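Local coordinates for protein fructosyl amine: oxygen oxidoreductase (Aspergillus fumigatus, PDB 3DJE) that oxidatively deglycates fructosyl amines (Amadori compounds), with FAD as cofactor and oxygen as electron acceptor, at residues K64-V69 / T340-F345; L96-C101 / G110-P115; Q129-A134 / G141-W146. One frame throughout, in Å; residues are numbered along the deposited sequence.

Contact 1 of 3, residues K64-V69 / T340-F345; sequences KDEIEV and TANREF
The carboxylate planes of Glu-66 and Glu-344 stand 65° apart, and the two acids approach through one oxygen each. Glu-66 OE1 lies 2.4 Å from Glu-344 OE2, a separation so short that it is doubtful. Here the first turn of helix 64-83 faces a loop in which a type I beta turn, Thr-340 to Arg-343, runs on into an Asx turn at Asn-342. In that loop Asn-342 OD1 receives the backbone N of Glu-344 at 3.1 Å, from well above its carbonyl plane. Thr-340 OG1 donates to Glu-344 O at 2.6 Å, so side chains hold Glu-344 at both its backbone N and its backbone O. The CA atoms of Glu-66 and Glu-344 are 8.5 Å apart, a gap spanned by side chains alone. Glu-66 runs out nearly straight beyond CG (chi2 -171°), whereas Glu-344 folds at CG (chi2 -61°), which brings its carboxylate round to meet the helix. The other oxygen, Glu-344 OE1, forms a salt bridge with Arg-365 and accepts from Asn-70, so this oxygen is engaged by both a cation and an amide. Leu-392 of helix 387-393 packs on both glutamates. The loop carries the chain from strand 331-339 of the large mixed sheet to strand 346-347 at the edge of the FAD-domain sheet, and its Arg-343 touches the bound thiofructose ligand. A water accepts from Asn-342 ND2 at 2.9 Å and donates weakly to Glu-66 OE2 at 3.3 Å.

Contact 2 of 3, residues L96-C101 / G110-P115; sequences LLMSAC and GVRVRP
Strand 96-100 passes the C-terminal end of helix 103-113 with the CA atoms of Met-98 and Val-113 7.5 Å apart, and the helix stops there: Arg-114 N still bonds to Gly-110 O at 2.9 Å, but Arg-114 itself turns to positive phi (47°). Met-98, a selenomethionine in this crystal, spans the gap with two parts of its side chain. Near its root, CB meets Val-113 CG2 at 3.7 Å, the two side chains running antiparallel. Farther out, bends at chi2 and chi3 (-68° and -67°) swing the methyl over one face of the Arg-112 guanidinium, where CE sits 3.5 Å above the plane, off centre and 3.7 Å from NH2. Helix 103-113 thus packs back on the strand it follows, which lies in the large mixed sheet between 147-151 (antiparallel) and 256-259 (parallel), consistent with the substrate-side sheet of MSOX/MTOX-family flavoenzymes. Leu-109 of the same helix also touches Met-98, and Val-113 reaches Tyr-149 on strand 147-151. The contact borders the substrate pocket. Met-98 rests on Phe-258 and Arg-112 on Tyr-60, both pocket residues, and the Arg-112 side chain lies about 5 Å from the bound thiofructose ligand.

Contact 3 of 3, residues Q129-A134 / G141-W146; sequences QFRKLA and GDFPGW
Phe-130, Arg-131 and Phe-143 carry most of this contact, in which the last turn of helix 127-131 packs against the loop leading into strand 147-151; Trp-146 completes an aromatic cluster with the two phenylalanines. Phe-130 CB stands over the centre of the Phe-143 ring, 3.4 Å from its centroid, a CH-pi contact. The two rings themselves are nearly parallel, at 17°, but offset, with little ring-on-ring overlap and centroids separated by 5.1 Å. On Trp-146, the indole turns an edge toward the face of Phe-130 in a T-shaped pair, while Trp-146 CB lies over the same ring, 3.7 Å from Phe-130 CZ. Leu-97 of strand 96-100 also touches Phe-130, and Trp-146 NE1 bonds to Glu-319 of helix 307-320, placing the cluster between sheet and helix. A type II turn from Phe-143 to Trp-146 returns the indole to this packing. Beside the cluster, Arg-131, its chain extended from CG to NE (chi2 -164°), reaches alongside Asp-142 and grips the loop twice. Its NE donates to Gly-141 O at 2.9 Å in a bent bond (139°), and its NH2 forms a salt bridge with Asp-142 OD1 at 3.2 Å, approaching on the anti side and out of the carboxylate plane.

In the fold
From the N terminus, helix 64-83 opens contact 1, whose partner loop comes only at 340-345, so the long loop it closes encloses both other contacts. Within it, contact 2 closes a short strand-to-helix loop, and contact 3 then follows in series, closing another just before strand 147-151. That strand pairs antiparallel with 96-100, bringing contacts 2 and 3 together: Ser-99 OG is 3.2 Å from Trp-146 CE3. Contacts 1 and 2 meet where Ile-67 CG2 packs on Arg-114 NH1 at 3.4 Å. Contact 1 ties helix 64-83 to the link between the two sheets; contact 2 ties helix 103-113 to strand 96-100 of the large sheet, and contact 3 ties helix 127-131 to the loop entering its strand 147-151.

Contact 1 of 3, residues K64-V69 / T340-F345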
ATOM      1  N   LYS A  64     -20.369  -0.011 -12.019  1.00 19.66           N
ATOM      2  CA  LYS A  64     -19.850  -0.244 -13.365  1.00 20.41           C
ATOM      3  C   LYS A  64     -18.767   0.762 -13.772  1.00 19.65           C
ATOM      4  O   LYS A  64     -17.706   0.367 -14.258  1.00 19.16           O
ATOM      5  CB  LYS A  64     -21.008  -0.236 -14.370  1.00 20.70           C
ATOM      6  CG  LYS A  64     -20.601  -0.499 -15.802  1.00 22.21           C
ATOM      7  CD  LYS A  64     -21.827  -0.633 -16.712  1.00 22.87           C
ATOM      8  CE  LYS A  64     -21.410  -0.834 -18.160  1.00 26.04           C
ATOM      9  NZ  LYS A  64     -20.765   0.403 -18.715  1.00 28.45           N
ATOM     10  N   ASP A  65     -19.027   2.051 -13.549  1.00 19.33           N
ATOM     11  CA  ASP A  65     -18.085   3.112 -13.920  1.00 19.89           C
ATOM     12  C   ASP A  65     -16.774   3.020 -13.135  1.00 19.31           C
ATOM     13  O   ASP A  65     -15.693   3.238 -13.695  1.00 18.60           O
ATOM     14  CB  ASP A  65     -18.728   4.499 -13.755  1.00 20.64           C
ATOM     15  CG  ASP A  65     -19.063   4.831 -12.311  1.00 23.76           C
ATOM     16  OD1 ASP A  65     -19.839   4.065 -11.674  1.00 27.16           O
ATOM     17  OD2 ASP A  65     -18.544   5.866 -11.813  1.00 28.22           O
ATOM     18  N   GLU A  66     -16.878   2.691 -11.846  1.00 18.68           N
ATOM     19  CA  GLU A  66     -15.695   2.557 -10.991  1.00 19.37           C
ATOM     20  C   GLU A  66     -14.905   1.319 -11.383  1.00 17.98           C
ATOM     21  O   GLU A  66     -13.669   1.342 -11.390  1.00 17.83           O
ATOM     22  CB  GLU A  66     -16.087   2.476  -9.515  1.00 19.63           C
ATOM     23  CG  GLU A  66     -16.709   3.755  -8.957  1.00 21.75           C
ATOM     24  CD  GLU A  66     -16.874   3.684  -7.447  1.00 23.08           C
ATOM     25  OE1 GLU A  66     -15.879   3.897  -6.711  1.00 28.89           O
ATOM     26  OE2 GLU A  66     -17.992   3.403  -6.985  1.00 28.25           O
ATOM     27  N   ILE A  67     -15.618   0.240 -11.712  1.00 17.20           N
ATOM     28  CA  ILE A  67     -14.970  -1.000 -12.158  1.00 17.01           C
ATOM     29  C   ILE A  67     -14.162  -0.755 -13.432  1.00 17.23           C
ATOM     30  O   ILE A  67     -12.997  -1.162 -13.534  1.00 16.51           O
ATOM     31  CB  ILE A  67     -15.998  -2.166 -12.340  1.00 16.37           C
ATOM     32  CG1 ILE A  67     -16.575  -2.595 -10.977  1.00 16.99           C
ATOM     33  CG2 ILE A  67     -15.350  -3.349 -13.083  1.00 17.72           C
ATOM     34  CD1 ILE A  67     -17.803  -3.515 -11.070  1.00 16.76           C
ATOM     35  N   GLU A  68     -14.770  -0.058 -14.392  1.00 17.45           N
ATOM     36  CA  GLU A  68     -14.117   0.233 -15.675  1.00 18.52           C
ATOM     37  C   GLU A  68     -12.809   1.006 -15.501  1.00 17.69           C
ATOM     38  O   GLU A  68     -11.780   0.636 -16.077  1.00 17.81           O
ATOM     39  CB  GLU A  68     -15.085   0.957 -16.616  1.00 18.77           C
ATOM     40  CG  GLU A  68     -16.270   0.069 -16.992  1.00 21.04           C
ATOM     41  CD  GLU A  68     -17.217   0.676 -18.018  1.00 22.47           C
ATOM     42  OE1 GLU A  68     -17.110   1.887 -18.335  1.00 27.59           O
ATOM     43  OE2 GLU A  68     -18.080  -0.090 -18.518  1.00 26.61           O
ATOM     44  N   VAL A  69     -12.842   2.059 -14.686  1.00 16.70           N
ATOM     45  CA  VAL A  69     -11.641   2.853 -14.446  1.00 16.31           C
ATOM     46  C   VAL A  69     -10.585   2.009 -13.732  1.00 16.13           C
ATOM     47  O   VAL A  69      -9.419   2.013 -14.116  1.00 15.58           O
ATOM     48  CB  VAL A  69     -11.954   4.145 -13.660  1.00 16.84           C
ATOM     49  CG1 VAL A  69     -10.660   4.795 -13.148  1.00 16.53           C
ATOM     50  CG2 VAL A  69     -12.749   5.119 -14.542  1.00 17.32           C
ATOM     51  N   THR A 340      -9.329   7.338   1.091  1.00 12.65           N
ATOM     52  CA  THR A 340     -10.353   8.293   0.677  1.00 13.35           C
ATOM     53  C   THR A 340     -11.725   7.734   1.095  1.00 13.52           C
ATOM     54  O   THR A 340     -11.826   6.576   1.514  1.00 14.27           O
ATOM     55  CB  THR A 340     -10.318   8.552  -0.832  1.00 13.18           C
ATOM     56  OG1 THR A 340     -10.480   7.301  -1.507  1.00 13.78           O
ATOM     57  CG2 THR A 340      -8.974   9.220  -1.267  1.00 13.74           C
ATOM     58  N   ALA A 341     -12.779   8.548   0.979  1.00 14.30           N
ATOM     59  CA  ALA A 341     -14.109   8.158   1.469  1.00 15.12           C
ATOM     60  C   ALA A 341     -14.714   6.951   0.751  1.00 15.55           C
ATOM     61  O   ALA A 341     -15.602   6.289   1.291  1.00 16.53           O
ATOM     62  CB  ALA A 341     -15.082   9.356   1.414  1.00 15.09           C
ATOM     63  N   ASN A 342     -14.228   6.679  -0.459  1.00 15.60           N
ATOM     64  CA  ASN A 342     -14.692   5.537  -1.263  1.00 15.71           C
ATOM     65  C   ASN A 342     -13.540   4.651  -1.759  1.00 15.47           C
ATOM     66  O   ASN A 342     -13.723   3.808  -2.641  1.00 15.93           O
ATOM     67  CB  ASN A 342     -15.527   6.039  -2.445  1.00 16.34           C
ATOM     68  CG  ASN A 342     -14.717   6.861  -3.424  1.00 17.45           C
ATOM     69  OD1 ASN A 342     -13.548   7.191  -3.173  1.00 17.35           O
ATOM     70  ND2 ASN A 342     -15.336   7.215  -4.547  1.00 18.12           N
ATOM     71  N   ARG A 343     -12.353   4.883  -1.194  1.00 14.58           N
ATOM     72  CA  ARG A 343     -11.126   4.143  -1.533  1.00 14.68           C
ATOM     73  C   ARG A 343     -10.724   4.228  -3.013  1.00 14.66           C
ATOM     74  O   ARG A 343     -10.023   3.361  -3.537  1.00 14.79           O
ATOM     75  CB  ARG A 343     -11.171   2.707  -1.010  1.00 14.83           C
ATOM     76  CG  ARG A 343     -11.121   2.658   0.504  1.00 15.10           C
ATOM     77  CD  ARG A 343     -11.106   1.222   0.981  1.00 15.48           C
ATOM     78  NE  ARG A 343      -9.856   0.556   0.624  1.00 15.70           N
ATOM     79  CZ  ARG A 343      -9.646  -0.749   0.745  1.00 18.99           C
ATOM     80  NH1 ARG A 343     -10.612  -1.535   1.223  1.00 20.37           N
ATOM     81  NH2 ARG A 343      -8.473  -1.256   0.400  1.00 16.46           N
ATOM     82  N   GLU A 344     -11.138   5.309  -3.654  1.00 13.94           N
ATOM     83  CA  GLU A 344     -10.593   5.675  -4.963  1.00 14.20           C
ATOM     84  C   GLU A 344      -9.430   6.651  -4.804  1.00 13.51           C
ATOM     85  O   GLU A 344      -9.367   7.404  -3.830  1.00 14.01           O
ATOM     86  CB  GLU A 344     -11.663   6.291  -5.865  1.00 14.75           C
ATOM     87  CG  GLU A 344     -12.903   5.433  -6.102  1.00 17.49           C
ATOM     88  CD  GLU A 344     -12.644   4.077  -6.796  1.00 23.35           C
ATOM     89  OE1 GLU A 344     -11.530   3.806  -7.315  1.00 23.11           O
ATOM     90  OE2 GLU A 344     -13.595   3.262  -6.824  1.00 24.62           O
ATOM     91  N   PHE A 345      -8.513   6.647  -5.768  1.00 12.51           N
ATOM     92  CA  PHE A 345      -7.274   7.411  -5.626  1.00 12.11           C
ATOM     93  C   PHE A 345      -7.516   8.913  -5.747  1.00 11.98           C
ATOM     94  O   PHE A 345      -8.559   9.351  -6.271  1.00 13.28           O
ATOM     95  CB  PHE A 345      -6.240   6.968  -6.669  1.00 11.85           C
ATOM     96  CG  PHE A 345      -5.976   5.490  -6.671  1.00 11.86           C
ATOM     97  CD1 PHE A 345      -5.993   4.755  -5.474  1.00 11.48           C
ATOM     98  CD2 PHE A 345      -5.668   4.840  -7.859  1.00 14.88           C
ATOM     99  CE1 PHE A 345      -5.740   3.369  -5.453  1.00 14.03           C
ATOM    100  CE2 PHE A 345      -5.407   3.455  -7.865  1.00 15.53           C
ATOM    101  CZ  PHE A 345      -5.437   2.720  -6.660  1.00 15.37           C
TER
HETATM  102  O   HOH W   1     -17.926   6.053  -4.937  1.00 28.35           O

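Contact 2 of 3, residues L96-C101 / G110-P115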
ATOM      1  N   LEU A  96      -3.135 -17.232  -6.211  1.00 12.00           N
ATOM      2  CA  LEU A  96      -3.712 -16.540  -5.069  1.00 12.17           C
ATOM      3  C   LEU A  96      -5.042 -17.154  -4.686  1.00 11.60           C
ATOM      4  O   LEU A  96      -5.918 -17.317  -5.536  1.00 11.69           O
ATOM      5  CB  LEU A  96      -3.941 -15.069  -5.438  1.00 11.93           C
ATOM      6  CG  LEU A  96      -4.836 -14.198  -4.538  1.00 13.27           C
ATOM      7  CD1 LEU A  96      -4.201 -14.016  -3.171  1.00 13.51           C
ATOM      8  CD2 LEU A  96      -5.086 -12.849  -5.195  1.00 12.89           C
ATOM      9  N   LEU A  97      -5.190 -17.469  -3.407  1.00 11.88           N
ATOM     10  CA  LEU A  97      -6.471 -17.901  -2.858  1.00 12.37           C
ATOM     11  C   LEU A  97      -7.120 -16.676  -2.236  1.00 12.42           C
ATOM     12  O   LEU A  97      -6.499 -16.008  -1.406  1.00 12.48           O
ATOM     13  CB  LEU A  97      -6.263 -18.977  -1.779  1.00 12.92           C
ATOM     14  CG  LEU A  97      -7.542 -19.253  -0.971  1.00 14.65           C
ATOM     15  CD1 LEU A  97      -8.505 -20.089  -1.827  1.00 14.90           C
ATOM     16  CD2 LEU A  97      -7.261 -19.909   0.355  1.00 16.76           C
HETATM   17  N   MSE A  98      -8.366 -16.390  -2.635  1.00 12.55           N
HETATM   18  CA  MSE A  98      -9.180 -15.342  -2.004  1.00 13.97           C
HETATM   19  C   MSE A  98     -10.405 -16.001  -1.370  1.00 13.62           C
HETATM   20  O   MSE A  98     -11.150 -16.694  -2.055  1.00 12.98           O
HETATM   21  CB  MSE A  98      -9.625 -14.323  -3.050  1.00 15.25           C
HETATM   22  CG  MSE A  98      -8.492 -13.459  -3.586  1.00 18.29           C
HETATM   23 SE   MSE A  98      -7.850 -12.303  -2.187  1.00 34.31          SE
HETATM   24  CE  MSE A  98      -9.440 -11.174  -1.974  1.00 26.71           C
ATOM     25  N   SER A  99     -10.602 -15.791  -0.073  1.00 12.90           N
ATOM     26  CA  SER A  99     -11.636 -16.533   0.670  1.00 13.27           C
ATOM     27  C   SER A  99     -12.284 -15.671   1.745  1.00 14.00           C
ATOM     28  O   SER A  99     -11.803 -14.575   2.037  1.00 13.22           O
ATOM     29  CB  SER A  99     -11.033 -17.788   1.300  1.00 13.67           C
ATOM     30  OG  SER A  99     -10.001 -17.447   2.200  1.00 15.26           O
ATOM     31  N   ALA A 100     -13.392 -16.165   2.298  1.00 14.35           N
ATOM     32  CA  ALA A 100     -14.092 -15.506   3.400  1.00 15.02           C
ATOM     33  C   ALA A 100     -14.850 -16.568   4.191  1.00 16.39           C
ATOM     34  O   ALA A 100     -14.764 -17.755   3.872  1.00 16.47           O
ATOM     35  CB  ALA A 100     -15.043 -14.422   2.879  1.00 14.68           C
ATOM     36  N   CYS A 101     -15.564 -16.140   5.230  1.00 17.48           N
ATOM     37  CA  CYS A 101     -16.256 -17.084   6.122  1.00 19.07           C
ATOM     38  C   CYS A 101     -17.741 -16.759   6.332  1.00 19.26           C
ATOM     39  O   CYS A 101     -18.611 -17.640   6.199  1.00 20.62           O
ATOM     40  CB  CYS A 101     -15.562 -17.123   7.470  1.00 19.41           C
ATOM     41  SG  CYS A 101     -13.885 -17.735   7.406  1.00 21.60           S
ATOM     42  N   GLY A 110     -17.533 -11.761  -3.324  1.00 15.25           N
ATOM     43  CA  GLY A 110     -18.116 -11.745  -4.672  1.00 15.83           C
ATOM     44  C   GLY A 110     -17.801 -10.471  -5.438  1.00 16.11           C
ATOM     45  O   GLY A 110     -17.510 -10.516  -6.638  1.00 15.94           O
ATOM     46  N   VAL A 111     -17.851  -9.335  -4.741  1.00 16.49           N
ATOM     47  CA  VAL A 111     -17.551  -8.035  -5.351  1.00 16.94           C
ATOM     48  C   VAL A 111     -16.080  -7.967  -5.718  1.00 16.88           C
ATOM     49  O   VAL A 111     -15.718  -7.478  -6.790  1.00 17.00           O
ATOM     50  CB  VAL A 111     -17.891  -6.852  -4.408  1.00 16.75           C
ATOM     51  CG1 VAL A 111     -17.378  -5.547  -4.982  1.00 17.78           C
ATOM     52  CG2 VAL A 111     -19.397  -6.765  -4.181  1.00 17.93           C
ATOM     53  N   ARG A 112     -15.238  -8.461  -4.817  1.00 17.06           N
ATOM     54  CA  ARG A 112     -13.794  -8.385  -5.009  1.00 17.76           C
ATOM     55  C   ARG A 112     -13.294  -9.297  -6.129  1.00 17.59           C
ATOM     56  O   ARG A 112     -12.511  -8.868  -6.994  1.00 18.31           O
ATOM     57  CB  ARG A 112     -13.082  -8.671  -3.688  1.00 17.69           C
ATOM     58  CG  ARG A 112     -13.339  -7.542  -2.667  1.00 17.79           C
ATOM     59  CD  ARG A 112     -12.446  -7.580  -1.418  1.00 19.67           C
ATOM     60  NE  ARG A 112     -11.013  -7.592  -1.729  1.00 22.02           N
ATOM     61  CZ  ARG A 112     -10.051  -7.553  -0.808  1.00 21.63           C
ATOM     62  NH1 ARG A 112     -10.372  -7.484   0.478  1.00 21.96           N
ATOM     63  NH2 ARG A 112      -8.773  -7.593  -1.167  1.00 22.77           N
ATOM     64  N   VAL A 113     -13.787 -10.533  -6.133  1.00 16.98           N
ATOM     65  CA  VAL A 113     -13.283 -11.583  -7.014  1.00 17.64           C
ATOM     66  C   VAL A 113     -14.041 -11.682  -8.349  1.00 18.10           C
ATOM     67  O   VAL A 113     -13.459 -12.082  -9.366  1.00 18.37           O
ATOM     68  CB  VAL A 113     -13.292 -12.959  -6.261  1.00 17.78           C
ATOM     69  CG1 VAL A 113     -12.901 -14.126  -7.190  1.00 18.87           C
ATOM     70  CG2 VAL A 113     -12.353 -12.913  -5.075  1.00 18.31           C
ATOM     71  N   ARG A 114     -15.325 -11.309  -8.351  1.00 18.47           N
ATOM     72  CA  ARG A 114     -16.191 -11.434  -9.544  1.00 19.13           C
ATOM     73  C   ARG A 114     -16.048 -12.814 -10.199  1.00 20.00           C
ATOM     74  O   ARG A 114     -15.627 -12.920 -11.360  1.00 18.65           O
ATOM     75  CB  ARG A 114     -15.916 -10.317 -10.559  1.00 19.22           C
ATOM     76  CG  ARG A 114     -16.195  -8.928 -10.016  1.00 20.21           C
ATOM     77  CD  ARG A 114     -16.098  -7.897 -11.114  1.00 23.28           C
ATOM     78  NE  ARG A 114     -14.738  -7.788 -11.624  1.00 25.46           N
ATOM     79  CZ  ARG A 114     -14.421  -7.217 -12.783  1.00 26.65           C
ATOM     80  NH1 ARG A 114     -15.372  -6.718 -13.564  1.00 27.51           N
ATOM     81  NH2 ARG A 114     -13.156  -7.162 -13.166  1.00 27.71           N
ATOM     82  N   PRO A 115     -16.385 -13.881  -9.446  1.00 20.76           N
ATOM     83  CA  PRO A 115     -16.087 -15.237  -9.915  1.00 21.57           C
ATOM     84  C   PRO A 115     -16.828 -15.624 -11.194  1.00 22.44           C
ATOM     85  O   PRO A 115     -16.345 -16.474 -11.960  1.00 23.06           O
ATOM     86  CB  PRO A 115     -16.529 -16.123  -8.739  1.00 21.81           C
ATOM     87  CG  PRO A 115     -17.540 -15.306  -8.001  1.00 21.95           C
ATOM     88  CD  PRO A 115     -17.062 -13.889  -8.133  1.00 21.03           C
TER

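Contact 3 of 3, residues Q129-A134 / G141-W146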
ATOM      1  N   GLN A 129      -9.505 -29.257   0.378  1.00 19.86           N
ATOM      2  CA  GLN A 129      -9.179 -28.526  -0.843  1.00 19.42           C
ATOM      3  C   GLN A 129      -8.154 -27.433  -0.550  1.00 18.78           C
ATOM      4  O   GLN A 129      -7.272 -27.160  -1.368  1.00 19.12           O
ATOM      5  CB  GLN A 129     -10.421 -27.899  -1.456  1.00 19.01           C
ATOM      6  CG  GLN A 129     -11.394 -28.875  -2.091  1.00 20.26           C
ATOM      7  CD  GLN A 129     -12.602 -28.135  -2.621  1.00 21.61           C
ATOM      8  OE1 GLN A 129     -13.388 -27.595  -1.854  1.00 22.65           O
ATOM      9  NE2 GLN A 129     -12.739 -28.079  -3.939  1.00 25.44           N
ATOM     10  N   PHE A 130      -8.290 -26.812   0.614  1.00 18.19           N
ATOM     11  CA  PHE A 130      -7.367 -25.761   1.035  1.00 17.68           C
ATOM     12  C   PHE A 130      -6.005 -26.357   1.341  1.00 17.52           C
ATOM     13  O   PHE A 130      -4.979 -25.800   0.958  1.00 17.30           O
ATOM     14  CB  PHE A 130      -7.917 -25.012   2.250  1.00 17.37           C
ATOM     15  CG  PHE A 130      -9.118 -24.161   1.937  1.00 16.71           C
ATOM     16  CD1 PHE A 130      -8.961 -22.836   1.514  1.00 16.54           C
ATOM     17  CD2 PHE A 130     -10.404 -24.680   2.038  1.00 17.33           C
ATOM     18  CE1 PHE A 130     -10.068 -22.040   1.205  1.00 14.46           C
ATOM     19  CE2 PHE A 130     -11.521 -23.890   1.739  1.00 17.19           C
ATOM     20  CZ  PHE A 130     -11.352 -22.560   1.309  1.00 16.06           C
ATOM     21  N   ARG A 131      -5.999 -27.508   2.013  1.00 18.24           N
ATOM     22  CA  ARG A 131      -4.732 -28.151   2.384  1.00 18.65           C
ATOM     23  C   ARG A 131      -3.923 -28.538   1.157  1.00 18.83           C
ATOM     24  O   ARG A 131      -2.692 -28.507   1.193  1.00 19.45           O
ATOM     25  CB  ARG A 131      -4.961 -29.393   3.250  1.00 19.03           C
ATOM     26  CG  ARG A 131      -5.543 -29.081   4.593  1.00 19.38           C
ATOM     27  CD  ARG A 131      -5.390 -30.259   5.533  1.00 21.88           C
ATOM     28  NE  ARG A 131      -6.383 -30.142   6.588  1.00 24.36           N
ATOM     29  CZ  ARG A 131      -7.548 -30.779   6.607  1.00 25.14           C
ATOM     30  NH1 ARG A 131      -7.871 -31.647   5.650  1.00 24.88           N
ATOM     31  NH2 ARG A 131      -8.385 -30.563   7.612  1.00 25.13           N
ATOM     32  N   LYS A 132      -4.618 -28.893   0.077  1.00 19.07           N
ATOM     33  CA  LYS A 132      -3.972 -29.355  -1.149  1.00 19.45           C
ATOM     34  C   LYS A 132      -3.355 -28.219  -1.966  1.00 18.57           C
ATOM     35  O   LYS A 132      -2.756 -28.462  -3.023  1.00 18.54           O
ATOM     36  CB  LYS A 132      -4.967 -30.145  -2.011  1.00 20.74           C
ATOM     37  CG  LYS A 132      -5.207 -31.583  -1.534  1.00 23.15           C
ATOM     38  CD  LYS A 132      -6.522 -32.149  -2.070  1.00 27.38           C
ATOM     39  CE  LYS A 132      -6.839 -33.550  -1.504  1.00 27.12           C
ATOM     40  NZ  LYS A 132      -6.335 -34.659  -2.372  1.00 31.16           N
ATOM     41  N   LEU A 133      -3.501 -26.982  -1.493  1.00 17.87           N
ATOM     42  CA  LEU A 133      -2.874 -25.839  -2.183  1.00 17.85           C
ATOM     43  C   LEU A 133      -1.353 -25.787  -1.982  1.00 18.46           C
ATOM     44  O   LEU A 133      -0.650 -24.999  -2.628  1.00 18.81           O
ATOM     45  CB  LEU A 133      -3.509 -24.513  -1.738  1.00 17.60           C
ATOM     46  CG  LEU A 133      -4.975 -24.295  -2.127  1.00 17.71           C
ATOM     47  CD1 LEU A 133      -5.502 -23.003  -1.503  1.00 17.52           C
ATOM     48  CD2 LEU A 133      -5.164 -24.301  -3.640  1.00 18.64           C
ATOM     49  N   ALA A 134      -0.865 -26.608  -1.061  1.00 18.76           N
ATOM     50  CA  ALA A 134       0.552 -26.671  -0.730  1.00 19.18           C
ATOM     51  C   ALA A 134       0.938 -28.119  -0.463  1.00 20.10           C
ATOM     52  O   ALA A 134       0.057 -28.955  -0.221  1.00 20.60           O
ATOM     53  CB  ALA A 134       0.849 -25.814   0.496  1.00 18.54           C
ATOM     54  N   GLY A 141      -3.868 -26.891   8.788  1.00 19.33           N
ATOM     55  CA  GLY A 141      -5.047 -26.440   9.522  1.00 19.33           C
ATOM     56  C   GLY A 141      -6.379 -26.920   8.978  1.00 19.27           C
ATOM     57  O   GLY A 141      -6.446 -27.555   7.917  1.00 19.03           O
ATOM     58  N   ASP A 142      -7.442 -26.604   9.714  1.00 19.37           N
ATOM     59  CA  ASP A 142      -8.784 -27.083   9.382  1.00 19.94           C
ATOM     60  C   ASP A 142      -9.621 -26.084   8.591  1.00 19.36           C
ATOM     61  O   ASP A 142     -10.747 -26.394   8.191  1.00 19.31           O
ATOM     62  CB  ASP A 142      -9.526 -27.508  10.653  1.00 20.58           C
ATOM     63  CG  ASP A 142      -8.963 -28.783  11.262  1.00 22.92           C
ATOM     64  OD1 ASP A 142      -8.200 -29.505  10.584  1.00 25.59           O
ATOM     65  OD2 ASP A 142      -9.281 -29.058  12.440  1.00 27.10           O
ATOM     66  N   PHE A 143      -9.079 -24.881   8.375  1.00 18.72           N
ATOM     67  CA  PHE A 143      -9.753 -23.855   7.570  1.00 18.44           C
ATOM     68  C   PHE A 143     -11.264 -23.764   7.874  1.00 18.46           C
ATOM     69  O   PHE A 143     -12.091 -23.875   6.969  1.00 18.24           O
ATOM     70  CB  PHE A 143      -9.513 -24.138   6.082  1.00 17.84           C
ATOM     71  CG  PHE A 143      -8.064 -24.031   5.671  1.00 17.57           C
ATOM     72  CD1 PHE A 143      -7.566 -22.837   5.141  1.00 16.84           C
ATOM     73  CD2 PHE A 143      -7.195 -25.115   5.805  1.00 16.22           C
ATOM     74  CE1 PHE A 143      -6.221 -22.722   4.751  1.00 15.83           C
ATOM     75  CE2 PHE A 143      -5.849 -25.009   5.412  1.00 16.86           C
ATOM     76  CZ  PHE A 143      -5.364 -23.807   4.886  1.00 17.27           C
ATOM     77  N   PRO A 144     -11.622 -23.567   9.157  1.00 19.01           N
ATOM     78  CA  PRO A 144     -13.027 -23.715   9.554  1.00 19.63           C
ATOM     79  C   PRO A 144     -13.937 -22.665   8.925  1.00 19.18           C
ATOM     80  O   PRO A 144     -13.752 -21.462   9.127  1.00 20.17           O
ATOM     81  CB  PRO A 144     -12.991 -23.566  11.080  1.00 19.60           C
ATOM     82  CG  PRO A 144     -11.741 -22.813  11.372  1.00 20.63           C
ATOM     83  CD  PRO A 144     -10.758 -23.174  10.284  1.00 19.39           C
ATOM     84  N   GLY A 145     -14.904 -23.135   8.146  1.00 19.32           N
ATOM     85  CA  GLY A 145     -15.849 -22.263   7.466  1.00 18.66           C
ATOM     86  C   GLY A 145     -15.292 -21.482   6.279  1.00 18.06           C
ATOM     87  O   GLY A 145     -16.016 -20.689   5.683  1.00 18.57           O
ATOM     88  N   TRP A 146     -14.015 -21.677   5.938  1.00 17.08           N
ATOM     89  CA  TRP A 146     -13.436 -20.960   4.786  1.00 16.17           C
ATOM     90  C   TRP A 146     -14.090 -21.417   3.490  1.00 16.23           C
ATOM     91  O   TRP A 146     -14.263 -22.616   3.265  1.00 16.22           O
ATOM     92  CB  TRP A 146     -11.933 -21.208   4.670  1.00 15.26           C
ATOM     93  CG  TRP A 146     -11.065 -20.539   5.683  1.00 15.06           C
ATOM     94  CD1 TRP A 146     -11.285 -20.430   7.035  1.00 15.81           C
ATOM     95  CD2 TRP A 146      -9.792 -19.937   5.436  1.00 15.25           C
ATOM     96  NE1 TRP A 146     -10.230 -19.782   7.635  1.00 15.82           N
ATOM     97  CE2 TRP A 146      -9.299 -19.468   6.675  1.00 16.47           C
ATOM     98  CE3 TRP A 146      -9.023 -19.730   4.277  1.00 16.25           C
ATOM     99  CZ2 TRP A 146      -8.066 -18.803   6.791  1.00 15.75           C
ATOM    100  CZ3 TRP A 146      -7.795 -19.080   4.396  1.00 14.83           C
ATOM    101  CH2 TRP A 146      -7.333 -18.620   5.636  1.00 14.18           C
TER